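Local coordinates for antiterminator Q protein (Enterobacteria phage SfI, PDB 6JNY) that probably acts on RNA polymerase as a transcription antitermination factor, letting it read through terminators, at residues 24-29 and 55-60; 106-111 and 119-124. All blocks are in the same frame, centred on the assembly; numbering follows the deposited sequence.

Contact 1: 24-29 and 55-60; sequences GAWVYS and RPMCND
Met57 and Cys58 bring their two sulfurs to Trp26 of helix 10-28. Met57 SD lies 3.8 Å from Trp26 CD1, a Met-aromatic contact in which the two side chains cross at about a right angle, and Cys58 SG stands 4.5 Å from the centroid of the five-membered ring of Trp26, obliquely to it, and also touches Trp26 CB. With CG anti to its backbone N (chi1 -178°), Trp26 holds its indole alongside the incoming chain. A bend at chi3 brings Met57 CE to a tight 3.4 Å from Ser29 CB. Ala25 CB sits 3.4 Å from Pro56 O. The geometry illustrates how an extended linker, here the one leading into helix 60-74, can be laid across an earlier helix; Asn59 is the N-cap of that next helix, its OD1 accepting from Asp62 N. At one end Arg55 sets one guanidinium face over Ala25 CA, which lies toward the rim of the group, and brings NH2 to 3.2 Å from Tyr28 CD2, the same nitrogen being hydrogen-bonded to Ala89 O. At the other, Trp26 NE1 donates to Asp60 OD1 over 2.9 Å, nearly straight at 172°; the acceptor lies in the indole plane, but the donor meets the carboxylate's anti side from outside its plane.

Contact 2: 106-111 and 119-124; sequences RPRKML and QKPSLA
Pro121 brings the CG and CB corner of its ring over one face of the Arg108 guanidinium, and this is the main side-chain contact between the two segments. Pro121 CG sits 3.5 Å above the guanidinium plane, displaced toward its rim, with CB also in contact: Pro121 CG is 3.6 Å from Arg108 NE, and Pro121 CB is 3.7 Å from Arg108 CZ. The two side chains cross at about a right angle. Because the arginine chain runs extended from CG to NE (chi2 178°, chi3 175°), its flat end is carried beyond the strand and onto the buried proline. Farther along the strand the side-chain contact is looser: Met110, bent at chi3, slants across Gln119, with Met110 CE 3.9 Å from Gln119 OE1. Arg106 O is touched by Pro121 CD at 3.6 Å and, more loosely, by Lys120 CG.

In the backbone, Arg108 and Gln119 form an antiparallel hydrogen-bonded pair of a beta hairpin. Both bonds, Arg108 N to Gln119 O and Gln119 N to Arg108 O, measure 3.0 Å, yet they differ in shape: Arg108 O receives its donor in the carbonyl plane, whereas Gln119 O is approached from well above its plane. The side chains of this pair share one face of the two-stranded sheet.

The same arginine reaches the last helix, where NH2 makes a salt bridge with Glu129, and it also touches Tyr101. Pro121 packs on Cys126, and Ser122 stands at the N-cap position of helix 123-155. Through Arg108 and Pro121 the hairpin base lies against the start of that helix, and through Arg108 against helix 94-103.

In the fold
The two contacts lie on opposite sides of the chain's centre, their own centres about 36 Å apart and their nearest atoms about 22 Å apart, and they share no secondary-structure element. Contact 1 joins helix 10-28 to the loop before helix 60-74 and is partly buried: a loop meets a helix through sulfur, methyl and indole groups, and polar links stand at the ends of an apolar middle. Contact 2 is a surface contact at the base of the chain's two-stranded sheet, where backbone pairing sets the register and an arginine covers a buried proline. Each includes an arginine guanidinium packed by its face, but the outside partner is a backbone carbonyl, that of Ala89, in contact 1 and the carboxylate of Glu129 in contact 2.

Contact 1: 24-29 and 55-60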
# COMPACT_ATOMS: atom_id res chain seq x y z
N GLY A 24 -6.60 6.96 -2.69
CA GLY A 24 -6.64 5.88 -3.64
C GLY A 24 -7.67 6.13 -4.72
O GLY A 24 -7.43 5.86 -5.90
N ALA A 25 -8.82 6.69 -4.34
CA ALA A 25 -9.85 7.00 -5.34
C ALA A 25 -9.38 8.12 -6.26
O ALA A 25 -9.65 8.11 -7.47
CB ALA A 25 -11.14 7.38 -4.62
N TRP A 26 -8.67 9.10 -5.70
CA TRP A 26 -8.11 10.19 -6.50
C TRP A 26 -7.09 9.66 -7.50
O TRP A 26 -7.11 10.02 -8.69
CB TRP A 26 -7.51 11.22 -5.56
CG TRP A 26 -6.95 12.43 -6.21
CD1 TRP A 26 -7.63 13.55 -6.60
CD2 TRP A 26 -5.57 12.67 -6.51
NE1 TRP A 26 -6.76 14.46 -7.15
CE2 TRP A 26 -5.49 13.95 -7.10
CE3 TRP A 26 -4.39 11.92 -6.34
CZ2 TRP A 26 -4.28 14.50 -7.52
CZ3 TRP A 26 -3.20 12.47 -6.77
CH2 TRP A 26 -3.14 13.75 -7.34
N VAL A 27 -6.18 8.79 -7.05
CA VAL A 27 -5.21 8.18 -7.96
C VAL A 27 -5.92 7.38 -9.05
O VAL A 27 -5.59 7.49 -10.24
CB VAL A 27 -4.24 7.28 -7.17
CG1 VAL A 27 -3.43 6.40 -8.10
CG2 VAL A 27 -3.32 8.13 -6.30
N TYR A 28 -6.91 6.56 -8.66
CA TYR A 28 -7.58 5.68 -9.61
C TYR A 28 -8.30 6.47 -10.69
O TYR A 28 -8.51 5.96 -11.80
CB TYR A 28 -8.56 4.77 -8.88
CG TYR A 28 -9.00 3.55 -9.65
CD1 TYR A 28 -8.09 2.56 -10.01
CD2 TYR A 28 -10.34 3.36 -9.98
CE1 TYR A 28 -8.50 1.43 -10.70
CE2 TYR A 28 -10.76 2.23 -10.67
CZ TYR A 28 -9.83 1.27 -11.02
OH TYR A 28 -10.24 0.15 -11.71
N SER A 29 -8.69 7.71 -10.39
CA SER A 29 -9.34 8.57 -11.36
C SER A 29 -8.36 9.17 -12.36
O SER A 29 -8.79 9.86 -13.29
CB SER A 29 -10.07 9.70 -10.64
OG SER A 29 -9.19 10.76 -10.33
N ARG A 55 -16.82 6.76 -5.74
CA ARG A 55 -15.89 6.87 -4.63
C ARG A 55 -15.52 8.32 -4.34
O ARG A 55 -15.07 9.04 -5.22
CB ARG A 55 -14.62 6.07 -4.91
CG ARG A 55 -14.59 4.70 -4.28
CD ARG A 55 -13.17 4.20 -4.21
NE ARG A 55 -12.70 3.68 -5.49
CZ ARG A 55 -11.46 3.29 -5.74
NH1 ARG A 55 -10.53 3.37 -4.79
NH2 ARG A 55 -11.14 2.83 -6.94
N PRO A 56 -15.70 8.74 -3.09
CA PRO A 56 -15.27 10.09 -2.72
C PRO A 56 -13.75 10.16 -2.78
O PRO A 56 -13.05 9.19 -2.47
CB PRO A 56 -15.78 10.24 -1.28
CG PRO A 56 -15.90 8.84 -0.77
CD PRO A 56 -16.23 7.98 -1.95
N MET A 57 -13.26 11.31 -3.21
CA MET A 57 -11.83 11.51 -3.35
C MET A 57 -11.43 12.83 -2.71
O MET A 57 -12.25 13.72 -2.50
CB MET A 57 -11.40 11.48 -4.83
CG MET A 57 -12.02 12.57 -5.68
SD MET A 57 -11.29 12.62 -7.33
CE MET A 57 -11.76 11.03 -7.95
N CYS A 58 -10.15 12.92 -2.36
CA CYS A 58 -9.62 14.16 -1.82
C CYS A 58 -9.48 15.18 -2.95
O CYS A 58 -9.67 14.87 -4.12
CB CYS A 58 -8.26 13.91 -1.17
SG CYS A 58 -7.11 13.03 -2.25
N ASN A 59 -9.13 16.41 -2.57
CA ASN A 59 -8.85 17.45 -3.55
C ASN A 59 -7.46 17.24 -4.14
O ASN A 59 -6.70 16.35 -3.72
CB ASN A 59 -9.09 18.84 -2.96
CG ASN A 59 -8.13 19.18 -1.83
OD1 ASN A 59 -7.03 18.64 -1.75
ND2 ASN A 59 -8.54 20.09 -0.97
N ASP A 60 -7.10 18.07 -5.12
CA ASP A 60 -5.86 17.86 -5.86
C ASP A 60 -4.64 18.16 -5.01
O ASP A 60 -3.62 17.47 -5.11
CB ASP A 60 -5.84 18.72 -7.12
CG ASP A 60 -6.76 18.19 -8.20
OD1 ASP A 60 -7.40 17.13 -8.00
OD2 ASP A 60 -6.86 18.84 -9.27

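Contact 2: 106-111 and 119-124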
# COMPACT_ATOMS: atom_id res chain seq x y z
N ARG A 106 6.38 -18.02 -5.75
CA ARG A 106 7.55 -18.82 -6.08
C ARG A 106 7.77 -19.91 -5.04
O ARG A 106 7.30 -19.81 -3.90
CB ARG A 106 8.79 -17.93 -6.14
CG ARG A 106 8.78 -16.95 -7.30
CD ARG A 106 8.63 -17.70 -8.61
NE ARG A 106 9.69 -17.39 -9.56
CZ ARG A 106 9.51 -17.27 -10.87
NH1 ARG A 106 8.30 -17.42 -11.39
NH2 ARG A 106 10.54 -16.99 -11.66
N PRO A 107 8.48 -20.99 -5.40
CA PRO A 107 8.85 -21.99 -4.39
C PRO A 107 9.74 -21.35 -3.34
O PRO A 107 10.59 -20.52 -3.65
CB PRO A 107 9.63 -23.04 -5.20
CG PRO A 107 9.33 -22.76 -6.63
CD PRO A 107 9.00 -21.32 -6.74
N ARG A 108 9.52 -21.73 -2.08
CA ARG A 108 10.28 -21.18 -0.97
C ARG A 108 10.95 -22.30 -0.20
O ARG A 108 10.46 -23.44 -0.18
CB ARG A 108 9.38 -20.49 0.04
CG ARG A 108 8.54 -19.38 -0.48
CD ARG A 108 7.69 -18.87 0.65
NE ARG A 108 6.93 -17.70 0.25
CZ ARG A 108 6.18 -16.98 1.07
NH1 ARG A 108 6.07 -17.33 2.35
NH2 ARG A 108 5.52 -15.93 0.61
N LYS A 109 12.04 -21.96 0.47
CA LYS A 109 12.65 -22.84 1.46
C LYS A 109 11.86 -22.70 2.75
O LYS A 109 11.87 -21.64 3.38
CB LYS A 109 14.11 -22.46 1.67
CG LYS A 109 14.93 -23.53 2.34
CD LYS A 109 16.37 -23.11 2.52
CE LYS A 109 17.08 -22.89 1.20
NZ LYS A 109 18.53 -22.58 1.47
N MET A 110 11.14 -23.76 3.13
CA MET A 110 10.30 -23.74 4.33
C MET A 110 10.93 -24.61 5.41
O MET A 110 11.27 -25.77 5.16
CB MET A 110 8.88 -24.18 4.01
CG MET A 110 8.02 -23.07 3.41
SD MET A 110 6.35 -23.61 3.03
CE MET A 110 5.88 -24.37 4.58
N LEU A 111 11.08 -24.04 6.60
CA LEU A 111 11.71 -24.73 7.72
C LEU A 111 10.61 -25.46 8.48
O LEU A 111 9.99 -24.92 9.40
CB LEU A 111 12.46 -23.75 8.61
CG LEU A 111 13.50 -22.80 8.00
CD1 LEU A 111 14.37 -23.50 6.95
CD2 LEU A 111 12.85 -21.54 7.42
N GLN A 119 8.69 -25.67 -1.08
CA GLN A 119 7.25 -25.73 -1.31
C GLN A 119 6.74 -24.31 -1.54
O GLN A 119 7.27 -23.36 -0.97
CB GLN A 119 6.57 -26.34 -0.09
CG GLN A 119 5.14 -26.78 -0.29
CD GLN A 119 4.62 -27.56 0.92
OE1 GLN A 119 4.93 -27.22 2.06
NE2 GLN A 119 3.84 -28.61 0.66
N LYS A 120 5.72 -24.19 -2.39
CA LYS A 120 5.06 -22.90 -2.53
C LYS A 120 4.20 -22.63 -1.30
O LYS A 120 3.69 -23.56 -0.66
CB LYS A 120 4.20 -22.89 -3.79
CG LYS A 120 5.00 -22.65 -5.06
CD LYS A 120 4.12 -22.61 -6.30
CE LYS A 120 4.97 -22.67 -7.56
NZ LYS A 120 4.17 -22.52 -8.80
N PRO A 121 4.03 -21.36 -0.93
CA PRO A 121 3.28 -21.05 0.30
C PRO A 121 1.80 -21.36 0.15
O PRO A 121 1.22 -21.27 -0.93
CB PRO A 121 3.52 -19.54 0.48
CG PRO A 121 3.79 -19.04 -0.87
CD PRO A 121 4.55 -20.14 -1.58
N SER A 122 1.20 -21.74 1.27
CA SER A 122 -0.23 -22.00 1.32
C SER A 122 -1.01 -20.71 1.11
O SER A 122 -0.47 -19.60 1.21
CB SER A 122 -0.61 -22.63 2.66
OG SER A 122 -0.54 -21.69 3.71
N LEU A 123 -2.31 -20.85 0.81
CA LEU A 123 -3.16 -19.67 0.69
C LEU A 123 -3.30 -18.97 2.03
O LEU A 123 -3.31 -17.73 2.09
CB LEU A 123 -4.53 -20.06 0.13
CG LEU A 123 -5.52 -18.93 -0.14
CD1 LEU A 123 -5.01 -17.98 -1.21
CD2 LEU A 123 -6.87 -19.52 -0.54
N ALA A 124 -3.39 -19.73 3.12
CA ALA A 124 -3.46 -19.12 4.45
C ALA A 124 -2.22 -18.28 4.73
O ALA A 124 -2.32 -17.19 5.31
CB ALA A 124 -3.64 -20.20 5.51